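Local coordinates for protein D-hydantoinase (Ralstonia pickettii, PDB 1NFG) that probably catalyses the stereospecific hydrolysis of the cyclic amide bond of D-hydantoin derivatives, using two zinc ions per subunit, at residues 399-403 against 415-420; 78-82 against 434-440; 168-172 against 229-233; 140-146 against 450-456. All blocks are in the same frame, centred on the assembly; numbering follows the deposited sequence.

Four contacts within one hydantoinase subunit differ in chemistry with their place. Contacts 1, 2 and 3 are partly buried, contact 4 buried. Contacts 1 and 2 share a sheet, through the neighbouring strands 419-429 and 432-436, with centres 17 Å apart. Contact 1 is a strand pairing written in backbone hydrogen bonds, whereas contact 2 packs a helix on the sheet's hairpin by apolar side chains. Contacts 3 and 4 lie on the other side of the chain's centre from contact 1 and touch through Pro-232 and Lys-456. Contact 3 packs helix 161-174 on the end of helix 212-229 and the loop after it, by apolar side chains. Contact 4 ties the C-terminal tail down with backbone, arginine and water bonds.

Contact 1 (399-403 against 415-420); sequences MVIEQ and YEGHKV
Met-399 and Val-420 face each other as an antiparallel hydrogen-bonded pair: Val-420 N donates to Met-399 O at 2.8 Å, and Met-399 N returns a bond to Val-420 O. Val-400 and Lys-419 follow as a non-hydrogen-bonded pair. The ladder outlasts the strands, since Ile-401 N binds His-418 O at 2.9 Å and Gly-417 N binds Ile-401 O at the same length. These last two bonds reach the type II turn from Tyr-415 to His-418, where Gly-417 takes a positive phi (96°).

The one side-chain bond comes from Glu-416. With CG trans to the backbone N (chi1 -179°) and the chain folded at chi2, its carboxylate turns back across the gap. There OE1 accepts Gln-403 N at 2.8 Å from its syn side, 16° out of the carboxylate plane. The side-chain NE2 of Gln-403 bonds instead to Asn-408 OD1 and Met-410 O.

Apolar contacts complete the pairing. Val-400 CG2 rests 3.8 Å from Lys-419 CG, on the aliphatic part of the lysine. On the side of Val-420, Ile-401 of the loop crosses it at about a right angle, Ile-401 CD1 lying 4.0 Å from Val-420 CG1, and the ethyl arm also approaches Tyr-415 CB. Met-346 of helix 343-352 covers Ile-401, Tyr-415 and Val-420 here.

Backbone bonds thus fix the pairing, while a carboxylate carries it past the strand ends to Gln-403 N. The buried side is apolar and covered by Met-346; the outer side mixes aliphatic contacts with charged ends.

Contact 2 (78-82 against 434-440); sequences VAAAC and IVDEGSY
Val-78 lies over one face of the Tyr-440 ring, where its CG1 makes a CH-pi contact 4.1 Å from the ring centroid and 21° off the normal. The methyl is displaced toward the rim and comes nearest to Tyr-440 CG, at 3.8 Å, while CG2 approaches the hydroxyl end of the ring. Tyr-440 reaches this place because its CG is trans to the backbone N (chi1 -178°), which extends the ring toward the helix.

The remaining contacts are aliphatic or through sulfur. Ala-81 CB touches two side chains, 3.9 Å from Ile-434 CD1 and equally far from Val-435 CG2. The same valine methyl lies 3.6 Å from Ala-81 O. Cys-82 SG touches Tyr-440 CB at 4.0 Å.

One side of helix 73-82, bearing Val-78, Ala-81 and Cys-82, therefore covers the hairpin formed by strands 432-436 and 439-440, which a type I' turn from Asp-436 to Ser-439 closes. At its base, Ile-434 and Val-435 both face Val-427 of strand 419-429 as a classic beta bulge, and Ala-116 also touches the tyrosine.

Contact 3 (168-172 against 229-233); sequences LDKAV and VNAPI
Leu-168 CD1 comes within 4.1 Å of Pro-232 O; the flat groups met here are peptide carbonyls, reached at their oxygen and not over a face. Val-172 CG2 likewise nears Asn-230 O, at 4.0 Å, though the position of this methyl is uncertain. The setting is the TIM barrel of the amidohydrolase family. Helix 161-174, which leads to strand 178-180, packs here against the end of helix 212-229 and the loop that enters the next parallel strand, 233-235.

That loop starts with a Schellman motif. Asn-230 is its C-prime residue with positive phi, Ala-231 N bonds to Ala-226 O and Asn-230 N to Glu-227 O, and the chain then turns so that Ala-231 and Pro-232 pass along the neighbouring helix.

Apolar side chains carry the packing. Leu-168 and Val-172, one helical turn apart, point to the loop from the same side of their helix. Leu-168 CD1 lies 4.3 Å from Ala-231 CB. Val-172 CG2 is modelled as far from Val-229 CG1, but too close to Ala-231 CB for its place to be trusted. Val-229 CG1 also nears the backbone at Asp-169 N.

The polar end of Asp-169 turns away from the loop: OD1 pairs with Lys-173, and OD2 bonds to Tyr-190 of the second subunit, whose side chain also packs on Val-229. The contact therefore lies beside a subunit interface. Val-229 stands with CG1 trans to the backbone N (chi1 174°), and both its methyls bear on a single carbon, Leu-168 CB, which lies 3.8 Å from Val-229 CG2 and 3.9 Å from Val-229 CG1.

Contact 4 (140-146 against 450-456); sequences PDLGITS and LKRRKYK
Gly-143, at phi 101°, brings its CA within 3.7 Å of Lys-451 CA, a closeness that suits a residue with no side chain, and its carbonyl O accepts Arg-452 N at 3.1 Å. Water 1 bridges the same place, donating to Gly-143 O and to Leu-450 O and accepting a weak bond from Arg-452 NE.

Arg-452 folds at chi3 (-56°), bringing its guanidinium under Gly-143 O, which lies over one face near the rim. Its NH2 gives Ser-146 OG a weak bond of 2.9 Å, bent to 119°; its strongest bond runs from NH2 to Tyr-121 O, and NH1 also bonds to Phe-373 O, so backbone oxygens hold the group. Ser-146 OG is in turn bonded to His-122. Thr-145 OG1 donates to Arg-453 O at 2.8 Å, although its placement is less sure, and Thr-145 CG2 packs 3.8 Å from Lys-454 CG. Lys-454 extends further to a long salt bridge, NZ to Asp-141 OD1 at 3.7 Å. Lys-456 is poorly ordered, and the position of its end is doubtful.

The tail, beyond strand 439-440, thus lies across the loop between helices 130-135 and 161-174. Strand 118-124 touches Ile-144 of the loop and Leu-450 and Arg-452 of the tail, and strand 85-93 adds contacts to Leu-450 and Arg-452.

Contact 1 (399-403 against 415-420)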
loop_
_atom_site.group_PDB
_atom_site.type_symbol
_atom_site.label_atom_id
_atom_site.label_comp_id
_atom_site.label_asym_id
_atom_site.label_seq_id
_atom_site.Cartn_x
_atom_site.Cartn_y
_atom_site.Cartn_z
ATOM N N MET A 399 2.826 -35.955 -22.650
ATOM C CA MET A 399 1.676 -36.004 -23.536
ATOM C C MET A 399 1.225 -34.621 -23.979
ATOM O O MET A 399 1.464 -33.627 -23.293
ATOM C CB MET A 399 0.537 -36.704 -22.801
ATOM C CG MET A 399 -0.854 -36.367 -23.273
ATOM S SD MET A 399 -2.026 -36.671 -21.941
ATOM C CE MET A 399 -2.065 -38.467 -21.956
ATOM N N VAL A 400 0.579 -34.563 -25.138
ATOM C CA VAL A 400 0.061 -33.306 -25.650
ATOM C C VAL A 400 -1.437 -33.327 -25.427
ATOM O O VAL A 400 -2.111 -34.284 -25.815
ATOM C CB VAL A 400 0.299 -33.149 -27.149
ATOM C CG1 VAL A 400 -0.415 -31.899 -27.650
ATOM C CG2 VAL A 400 1.785 -33.068 -27.430
ATOM N N ILE A 401 -1.965 -32.280 -24.808
ATOM C CA ILE A 401 -3.394 -32.232 -24.561
ATOM C C ILE A 401 -4.164 -31.952 -25.841
ATOM O O ILE A 401 -3.996 -30.909 -26.470
ATOM C CB ILE A 401 -3.748 -31.177 -23.503
ATOM C CG1 ILE A 401 -3.114 -31.578 -22.169
ATOM C CG2 ILE A 401 -5.263 -31.054 -23.373
ATOM C CD1 ILE A 401 -3.571 -30.759 -20.999
ATOM N N GLU A 402 -4.998 -32.910 -26.229
ATOM C CA GLU A 402 -5.815 -32.787 -27.427
ATOM C C GLU A 402 -7.242 -33.137 -27.042
ATOM O O GLU A 402 -7.476 -34.129 -26.349
ATOM C CB GLU A 402 -5.327 -33.751 -28.506
ATOM C CG GLU A 402 -3.830 -33.740 -28.705
ATOM C CD GLU A 402 -3.379 -34.823 -29.658
ATOM O OE1 GLU A 402 -3.428 -34.596 -30.885
ATOM O OE2 GLU A 402 -2.990 -35.910 -29.178
ATOM N N GLN A 403 -8.192 -32.320 -27.490
ATOM C CA GLN A 403 -9.596 -32.546 -27.175
ATOM C C GLN A 403 -10.052 -33.919 -27.641
ATOM O O GLN A 403 -10.930 -34.524 -27.023
ATOM C CB GLN A 403 -10.460 -31.467 -27.819
ATOM C CG GLN A 403 -11.932 -31.545 -27.456
ATOM C CD GLN A 403 -12.157 -31.598 -25.960
ATOM O OE1 GLN A 403 -11.250 -31.317 -25.171
ATOM N NE2 GLN A 403 -13.374 -31.949 -25.557
ATOM N N TYR A 415 -6.817 -25.929 -23.370
ATOM C CA TYR A 415 -5.391 -26.209 -23.338
ATOM C C TYR A 415 -4.948 -27.058 -24.518
ATOM O O TYR A 415 -3.992 -27.828 -24.427
ATOM C CB TYR A 415 -5.060 -26.896 -22.015
ATOM C CG TYR A 415 -5.628 -26.131 -20.847
ATOM C CD1 TYR A 415 -5.015 -24.964 -20.388
ATOM C CD2 TYR A 415 -6.837 -26.515 -20.263
ATOM C CE1 TYR A 415 -5.595 -24.190 -19.379
ATOM C CE2 TYR A 415 -7.427 -25.748 -19.255
ATOM C CZ TYR A 415 -6.800 -24.587 -18.818
ATOM O OH TYR A 415 -7.375 -23.832 -17.822
ATOM N N GLU A 416 -5.648 -26.906 -25.634
ATOM C CA GLU A 416 -5.319 -27.654 -26.834
ATOM C C GLU A 416 -3.891 -27.323 -27.250
ATOM O O GLU A 416 -3.528 -26.154 -27.385
ATOM C CB GLU A 416 -6.287 -27.286 -27.959
ATOM C CG GLU A 416 -6.055 -28.022 -29.273
ATOM C CD GLU A 416 -6.329 -29.511 -29.172
ATOM O OE1 GLU A 416 -7.411 -29.882 -28.669
ATOM O OE2 GLU A 416 -5.464 -30.306 -29.607
ATOM N N GLY A 417 -3.079 -28.358 -27.433
ATOM C CA GLY A 417 -1.707 -28.149 -27.847
ATOM C C GLY A 417 -0.655 -28.120 -26.753
ATOM O O GLY A 417 0.528 -28.246 -27.051
ATOM N N HIS A 418 -1.061 -27.959 -25.498
ATOM C CA HIS A 418 -0.086 -27.911 -24.409
ATOM C C HIS A 418 0.596 -29.248 -24.147
ATOM O O HIS A 418 -0.060 -30.287 -24.037
ATOM C CB HIS A 418 -0.733 -27.428 -23.102
ATOM C CG HIS A 418 -1.102 -25.975 -23.103
ATOM N ND1 HIS A 418 -0.701 -25.106 -22.109
ATOM C CD2 HIS A 418 -1.864 -25.245 -23.955
ATOM C CE1 HIS A 418 -1.201 -23.906 -22.348
ATOM N NE2 HIS A 418 -1.912 -23.962 -23.462
ATOM N N LYS A 419 1.922 -29.214 -24.055
ATOM C CA LYS A 419 2.694 -30.414 -23.770
ATOM C C LYS A 419 2.819 -30.487 -22.258
ATOM O O LYS A 419 3.179 -29.505 -21.612
ATOM C CB LYS A 419 4.080 -30.334 -24.420
ATOM C CG LYS A 419 4.036 -30.331 -25.947
ATOM C CD LYS A 419 5.432 -30.370 -26.568
ATOM C CE LYS A 419 6.229 -29.116 -26.238
ATOM N NZ LYS A 419 7.614 -29.194 -26.778
ATOM N N VAL A 420 2.504 -31.643 -21.691
ATOM C CA VAL A 420 2.571 -31.807 -20.248
ATOM C C VAL A 420 3.418 -32.993 -19.835
ATOM O O VAL A 420 3.609 -33.936 -20.603
ATOM C CB VAL A 420 1.158 -31.990 -19.643
ATOM C CG1 VAL A 420 0.304 -30.802 -19.987
ATOM C CG2 VAL A 420 0.512 -33.263 -20.170
#

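Contact 2 (78-82 against 434-440)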
loop_
_atom_site.group_PDB
_atom_site.type_symbol
_atom_site.label_atom_id
_atom_site.label_comp_id
_atom_site.label_asym_id
_atom_site.label_seq_id
_atom_site.Cartn_x
_atom_site.Cartn_y
_atom_site.Cartn_z
ATOM N N VAL A 78 -17.346 -37.799 -15.732
ATOM C CA VAL A 78 -16.507 -38.833 -16.314
ATOM C C VAL A 78 -15.172 -38.204 -16.687
ATOM O O VAL A 78 -14.113 -38.788 -16.440
ATOM C CB VAL A 78 -17.163 -39.474 -17.571
ATOM C CG1 VAL A 78 -16.143 -40.321 -18.342
ATOM C CG2 VAL A 78 -18.331 -40.353 -17.140
ATOM N N ALA A 79 -15.223 -37.011 -17.277
ATOM C CA ALA A 79 -14.009 -36.302 -17.668
ATOM C C ALA A 79 -13.214 -35.969 -16.404
ATOM O O ALA A 79 -11.987 -36.095 -16.368
ATOM C CB ALA A 79 -14.363 -35.030 -18.420
ATOM N N ALA A 80 -13.925 -35.558 -15.361
ATOM C CA ALA A 80 -13.284 -35.223 -14.103
ATOM C C ALA A 80 -12.459 -36.412 -13.608
ATOM O O ALA A 80 -11.291 -36.260 -13.240
ATOM C CB ALA A 80 -14.335 -34.842 -13.067
ATOM N N ALA A 81 -13.067 -37.593 -13.607
ATOM C CA ALA A 81 -12.393 -38.801 -13.145
ATOM C C ALA A 81 -11.147 -39.080 -13.967
ATOM O O ALA A 81 -10.085 -39.372 -13.419
ATOM C CB ALA A 81 -13.339 -39.989 -13.223
ATOM N N CYS A 82 -11.280 -38.994 -15.283
ATOM C CA CYS A 82 -10.153 -39.245 -16.163
ATOM C C CYS A 82 -9.058 -38.214 -15.943
ATOM O O CYS A 82 -7.919 -38.407 -16.371
ATOM C CB CYS A 82 -10.606 -39.219 -17.624
ATOM S SG CYS A 82 -11.646 -40.625 -18.095
ATOM N N ILE A 434 -12.202 -46.584 -10.950
ATOM C CA ILE A 434 -13.103 -46.047 -11.966
ATOM C C ILE A 434 -12.371 -45.640 -13.232
ATOM O O ILE A 434 -12.982 -45.440 -14.276
ATOM C CB ILE A 434 -13.950 -44.875 -11.412
ATOM C CG1 ILE A 434 -13.052 -43.725 -10.947
ATOM C CG2 ILE A 434 -14.820 -45.385 -10.254
ATOM C CD1 ILE A 434 -13.823 -42.559 -10.335
ATOM N N VAL A 435 -11.055 -45.518 -13.137
ATOM C CA VAL A 435 -10.242 -45.208 -14.309
ATOM C C VAL A 435 -9.066 -46.155 -14.176
ATOM O O VAL A 435 -8.400 -46.168 -13.147
ATOM C CB VAL A 435 -9.728 -43.747 -14.326
ATOM C CG1 VAL A 435 -8.891 -43.515 -15.577
ATOM C CG2 VAL A 435 -10.900 -42.778 -14.303
ATOM N N ASP A 436 -8.838 -46.972 -15.196
ATOM C CA ASP A 436 -7.752 -47.944 -15.171
ATOM C C ASP A 436 -6.813 -47.637 -16.323
ATOM O O ASP A 436 -7.222 -47.658 -17.485
ATOM C CB ASP A 436 -8.316 -49.360 -15.333
ATOM C CG ASP A 436 -7.381 -50.437 -14.798
ATOM O OD1 ASP A 436 -6.152 -50.344 -15.013
ATOM O OD2 ASP A 436 -7.886 -51.395 -14.171
ATOM N N GLU A 437 -5.557 -47.357 -16.000
ATOM C CA GLU A 437 -4.557 -47.028 -17.011
ATOM C C GLU A 437 -5.081 -46.152 -18.148
ATOM O O GLU A 437 -4.777 -46.398 -19.319
ATOM C CB GLU A 437 -3.944 -48.299 -17.598
ATOM C CG GLU A 437 -3.095 -49.090 -16.615
ATOM C CD GLU A 437 -2.042 -48.242 -15.917
ATOM O OE1 GLU A 437 -1.295 -47.516 -16.614
ATOM O OE2 GLU A 437 -1.963 -48.312 -14.668
ATOM N N GLY A 438 -5.878 -45.140 -17.805
ATOM C CA GLY A 438 -6.393 -44.233 -18.817
ATOM C C GLY A 438 -7.778 -44.484 -19.382
ATOM O O GLY A 438 -8.297 -43.650 -20.131
ATOM N N SER A 439 -8.389 -45.615 -19.041
ATOM C CA SER A 439 -9.722 -45.920 -19.556
ATOM C C SER A 439 -10.789 -45.838 -18.487
ATOM O O SER A 439 -10.667 -46.448 -17.427
ATOM C CB SER A 439 -9.751 -47.314 -20.182
ATOM O OG SER A 439 -8.836 -47.397 -21.262
ATOM N N TYR A 440 -11.838 -45.073 -18.762
ATOM C CA TYR A 440 -12.915 -44.962 -17.799
ATOM C C TYR A 440 -13.575 -46.334 -17.689
ATOM O O TYR A 440 -13.985 -46.917 -18.693
ATOM C CB TYR A 440 -13.960 -43.935 -18.235
ATOM C CG TYR A 440 -15.045 -43.812 -17.198
ATOM C CD1 TYR A 440 -14.743 -43.373 -15.914
ATOM C CD2 TYR A 440 -16.347 -44.235 -17.457
ATOM C CE1 TYR A 440 -15.699 -43.367 -14.907
ATOM C CE2 TYR A 440 -17.321 -44.231 -16.447
ATOM C CZ TYR A 440 -16.984 -43.796 -15.175
ATOM O OH TYR A 440 -17.913 -43.791 -14.159
#

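Contact 3 (168-172 against 229-233)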
loop_
_atom_site.group_PDB
_atom_site.type_symbol
_atom_site.label_atom_id
_atom_site.label_comp_id
_atom_site.label_asym_id
_atom_site.label_seq_id
_atom_site.Cartn_x
_atom_site.Cartn_y
_atom_site.Cartn_z
ATOM N N LEU A 168 -24.708 -12.378 3.716
ATOM C CA LEU A 168 -23.588 -12.453 4.652
ATOM C C LEU A 168 -24.137 -12.664 6.055
ATOM O O LEU A 168 -23.589 -13.436 6.846
ATOM C CB LEU A 168 -22.749 -11.164 4.640
ATOM C CG LEU A 168 -21.443 -11.007 3.841
ATOM C CD1 LEU A 168 -20.867 -12.366 3.483
ATOM C CD2 LEU A 168 -21.690 -10.200 2.595
ATOM N N ASP A 169 -25.233 -11.981 6.356
ATOM C CA ASP A 169 -25.842 -12.081 7.672
ATOM C C ASP A 169 -26.418 -13.473 7.961
ATOM O O ASP A 169 -26.247 -14.004 9.061
ATOM C CB ASP A 169 -26.917 -11.005 7.821
ATOM C CG ASP A 169 -27.468 -10.930 9.222
ATOM O OD1 ASP A 169 -28.370 -11.733 9.546
ATOM O OD2 ASP A 169 -26.990 -10.081 10.005
ATOM N N LYS A 170 -27.096 -14.062 6.976
ATOM C CA LYS A 170 -27.669 -15.395 7.135
ATOM C C LYS A 170 -26.568 -16.448 7.279
ATOM O O LYS A 170 -26.703 -17.401 8.054
ATOM C CB LYS A 170 -28.553 -15.745 5.934
ATOM C CG LYS A 170 -29.956 -15.166 5.994
ATOM C CD LYS A 170 -30.687 -15.637 7.244
ATOM C CE LYS A 170 -32.137 -15.182 7.252
ATOM N NZ LYS A 170 -32.799 -15.445 8.561
ATOM N N ALA A 171 -25.484 -16.273 6.526
ATOM C CA ALA A 171 -24.358 -17.199 6.570
ATOM C C ALA A 171 -23.734 -17.220 7.966
ATOM O O ALA A 171 -23.372 -18.283 8.476
ATOM C CB ALA A 171 -23.327 -16.803 5.549
ATOM N N VAL A 172 -23.608 -16.052 8.589
ATOM C CA VAL A 172 -23.034 -15.994 9.925
ATOM C C VAL A 172 -23.924 -16.724 10.922
ATOM O O VAL A 172 -23.436 -17.409 11.818
ATOM C CB VAL A 172 -22.838 -14.534 10.400
ATOM C CG1 VAL A 172 -22.606 -14.494 11.899
ATOM C CG2 VAL A 172 -21.653 -13.917 9.694
ATOM N N VAL A 229 -20.415 -6.837 8.138
ATOM C CA VAL A 229 -21.235 -7.874 8.743
ATOM C C VAL A 229 -20.371 -8.687 9.693
ATOM O O VAL A 229 -20.878 -9.348 10.598
ATOM C CB VAL A 229 -21.827 -8.819 7.679
ATOM C CG1 VAL A 229 -22.549 -9.971 8.347
ATOM C CG2 VAL A 229 -22.783 -8.047 6.781
ATOM N N ASN A 230 -19.059 -8.609 9.491
ATOM C CA ASN A 230 -18.098 -9.351 10.298
ATOM C C ASN A 230 -18.312 -10.836 10.021
ATOM O O ASN A 230 -18.569 -11.636 10.919
ATOM C CB ASN A 230 -18.301 -9.070 11.783
ATOM C CG ASN A 230 -17.267 -9.764 12.641
ATOM O OD1 ASN A 230 -17.458 -9.930 13.844
ATOM N ND2 ASN A 230 -16.153 -10.172 12.024
ATOM N N ALA A 231 -18.189 -11.189 8.751
ATOM C CA ALA A 231 -18.399 -12.549 8.313
ATOM C C ALA A 231 -17.309 -13.018 7.371
ATOM O O ALA A 231 -16.633 -12.215 6.730
ATOM C CB ALA A 231 -19.742 -12.641 7.607
ATOM N N PRO A 232 -17.117 -14.337 7.282
ATOM C CA PRO A 232 -16.096 -14.870 6.383
ATOM C C PRO A 232 -16.666 -14.798 4.975
ATOM O O PRO A 232 -17.876 -14.922 4.791
ATOM C CB PRO A 232 -15.938 -16.307 6.863
ATOM C CG PRO A 232 -17.331 -16.643 7.340
ATOM C CD PRO A 232 -17.705 -15.406 8.111
ATOM N N ILE A 233 -15.805 -14.591 3.985
ATOM C CA ILE A 233 -16.254 -14.513 2.604
ATOM C C ILE A 233 -15.215 -15.186 1.721
ATOM O O ILE A 233 -14.032 -15.228 2.068
ATOM C CB ILE A 233 -16.459 -13.043 2.168
ATOM C CG1 ILE A 233 -17.093 -12.993 0.784
ATOM C CG2 ILE A 233 -15.131 -12.309 2.152
ATOM C CD1 ILE A 233 -17.565 -11.621 0.393
#

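Contact 4 (140-146 against 450-456)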
loop_
_atom_site.group_PDB
_atom_site.type_symbol
_atom_site.label_atom_id
_atom_site.label_comp_id
_atom_site.label_asym_id
_atom_site.label_seq_id
_atom_site.Cartn_x
_atom_site.Cartn_y
_atom_site.Cartn_z
ATOM N N PRO A 140 -28.268 -25.339 4.976
ATOM C CA PRO A 140 -27.085 -25.804 5.706
ATOM C C PRO A 140 -27.248 -27.203 6.283
ATOM O O PRO A 140 -26.387 -28.054 6.087
ATOM C CB PRO A 140 -26.910 -24.742 6.779
ATOM C CG PRO A 140 -27.303 -23.505 6.048
ATOM C CD PRO A 140 -28.565 -23.936 5.317
ATOM N N ASP A 141 -28.356 -27.446 6.978
ATOM C CA ASP A 141 -28.596 -28.762 7.568
ATOM C C ASP A 141 -28.782 -29.882 6.545
ATOM O O ASP A 141 -28.820 -31.054 6.906
ATOM C CB ASP A 141 -29.796 -28.720 8.511
ATOM C CG ASP A 141 -29.510 -27.929 9.771
ATOM O OD1 ASP A 141 -28.360 -28.001 10.274
ATOM O OD2 ASP A 141 -30.433 -27.247 10.267
ATOM N N LEU A 142 -28.903 -29.522 5.274
ATOM C CA LEU A 142 -29.047 -30.518 4.225
ATOM C C LEU A 142 -27.658 -30.842 3.685
ATOM O O LEU A 142 -27.494 -31.741 2.858
ATOM C CB LEU A 142 -29.905 -29.975 3.085
ATOM C CG LEU A 142 -31.306 -29.481 3.445
ATOM C CD1 LEU A 142 -31.999 -28.999 2.174
ATOM C CD2 LEU A 142 -32.100 -30.598 4.119
ATOM N N GLY A 143 -26.662 -30.088 4.151
ATOM C CA GLY A 143 -25.301 -30.292 3.693
ATOM C C GLY A 143 -24.859 -29.282 2.645
ATOM O O GLY A 143 -23.851 -29.488 1.969
ATOM N N ILE A 144 -25.627 -28.205 2.484
ATOM C CA ILE A 144 -25.293 -27.146 1.529
ATOM C C ILE A 144 -24.909 -25.973 2.428
ATOM O O ILE A 144 -25.767 -25.221 2.891
ATOM C CB ILE A 144 -26.507 -26.723 0.675
ATOM C CG1 ILE A 144 -27.226 -27.946 0.101
ATOM C CG2 ILE A 144 -26.045 -25.820 -0.451
ATOM C CD1 ILE A 144 -26.527 -28.587 -1.056
ATOM N N THR A 145 -23.614 -25.815 2.669
ATOM C CA THR A 145 -23.145 -24.775 3.570
ATOM C C THR A 145 -22.391 -23.606 2.938
ATOM O O THR A 145 -21.594 -22.934 3.601
ATOM C CB THR A 145 -22.274 -25.414 4.661
ATOM O OG1 THR A 145 -21.336 -26.302 4.047
ATOM C CG2 THR A 145 -23.134 -26.214 5.624
ATOM N N SER A 146 -22.640 -23.355 1.659
ATOM C CA SER A 146 -21.976 -22.251 1.001
ATOM C C SER A 146 -22.922 -21.554 0.026
ATOM O O SER A 146 -23.424 -22.170 -0.921
ATOM C CB SER A 146 -20.709 -22.743 0.294
ATOM O OG SER A 146 -20.983 -23.762 -0.651
ATOM N N LEU A 450 -22.617 -35.362 -1.245
ATOM C CA LEU A 450 -21.908 -35.170 0.013
ATOM C C LEU A 450 -22.514 -34.073 0.865
ATOM O O LEU A 450 -22.575 -32.917 0.444
ATOM C CB LEU A 450 -20.450 -34.811 -0.259
ATOM C CG LEU A 450 -19.561 -35.898 -0.853
ATOM C CD1 LEU A 450 -18.365 -35.276 -1.548
ATOM C CD2 LEU A 450 -19.123 -36.835 0.259
ATOM N N LYS A 451 -22.977 -34.429 2.056
ATOM C CA LYS A 451 -23.520 -33.424 2.956
ATOM C C LYS A 451 -22.278 -32.795 3.563
ATOM O O LYS A 451 -21.621 -33.395 4.417
ATOM C CB LYS A 451 -24.374 -34.058 4.054
ATOM C CG LYS A 451 -25.705 -34.610 3.571
ATOM C CD LYS A 451 -26.507 -35.241 4.715
ATOM C CE LYS A 451 -26.790 -34.246 5.837
ATOM N NZ LYS A 451 -27.486 -34.884 6.995
ATOM N N ARG A 452 -21.943 -31.595 3.103
ATOM C CA ARG A 452 -20.760 -30.897 3.586
ATOM C C ARG A 452 -20.997 -30.234 4.937
ATOM O O ARG A 452 -22.123 -29.887 5.286
ATOM C CB ARG A 452 -20.297 -29.896 2.519
ATOM C CG ARG A 452 -20.033 -30.599 1.194
ATOM C CD ARG A 452 -19.610 -29.700 0.055
ATOM N NE ARG A 452 -20.561 -28.626 -0.207
ATOM C CZ ARG A 452 -20.521 -27.441 0.392
ATOM N NH1 ARG A 452 -19.571 -27.194 1.281
ATOM N NH2 ARG A 452 -21.429 -26.512 0.114
ATOM N N ARG A 453 -19.919 -30.085 5.699
ATOM C CA ARG A 453 -19.971 -29.508 7.033
ATOM C C ARG A 453 -20.071 -27.987 7.025
ATOM O O ARG A 453 -19.739 -27.339 6.036
ATOM C CB ARG A 453 -18.738 -29.956 7.812
ATOM C CG ARG A 453 -19.003 -30.263 9.270
ATOM C CD ARG A 453 -17.778 -30.869 9.939
ATOM N NE ARG A 453 -17.281 -32.023 9.197
ATOM C CZ ARG A 453 -16.092 -32.074 8.603
ATOM N NH1 ARG A 453 -15.269 -31.034 8.669
ATOM N NH2 ARG A 453 -15.729 -33.161 7.927
ATOM N N LYS A 454 -20.521 -27.429 8.144
ATOM C CA LYS A 454 -20.698 -25.988 8.295
ATOM C C LYS A 454 -19.424 -25.156 8.428
ATOM O O LYS A 454 -18.382 -25.458 7.848
ATOM C CB LYS A 454 -21.571 -25.693 9.519
ATOM C CG LYS A 454 -23.033 -26.062 9.396
ATOM C CD LYS A 454 -23.787 -25.645 10.655
ATOM C CE LYS A 454 -25.239 -26.086 10.608
ATOM N NZ LYS A 454 -25.946 -25.752 11.872
ATOM N N TYR A 455 -19.572 -24.091 9.219
ATOM C CA TYR A 455 -18.552 -23.095 9.559
ATOM C C TYR A 455 -17.298 -23.111 8.713
ATOM O O TYR A 455 -16.238 -23.570 9.152
ATOM C CB TYR A 455 -18.172 -23.225 11.040
ATOM C CG TYR A 455 -17.568 -21.975 11.635
ATOM C CD1 TYR A 455 -16.336 -21.487 11.192
ATOM C CD2 TYR A 455 -18.238 -21.268 12.636
ATOM C CE1 TYR A 455 -15.784 -20.318 11.734
ATOM C CE2 TYR A 455 -17.697 -20.103 13.187
ATOM C CZ TYR A 455 -16.472 -19.633 12.731
ATOM O OH TYR A 455 -15.941 -18.479 13.269
ATOM N N LYS A 456 -17.425 -22.590 7.499
ATOM C CA LYS A 456 -16.297 -22.521 6.588
ATOM C C LYS A 456 -15.570 -21.208 6.811
ATOM O O LYS A 456 -16.166 -20.230 7.248
ATOM C CB LYS A 456 -16.781 -22.624 5.152
ATOM C CG LYS A 456 -17.494 -23.939 4.849
ATOM C CD LYS A 456 -18.100 -23.896 3.464
ATOM C CE LYS A 456 -18.896 -25.132 3.167
ATOM N NZ LYS A 456 -19.684 -24.909 1.932
HETATM O O HOH W 1 -23.024 -30.453 -0.750
#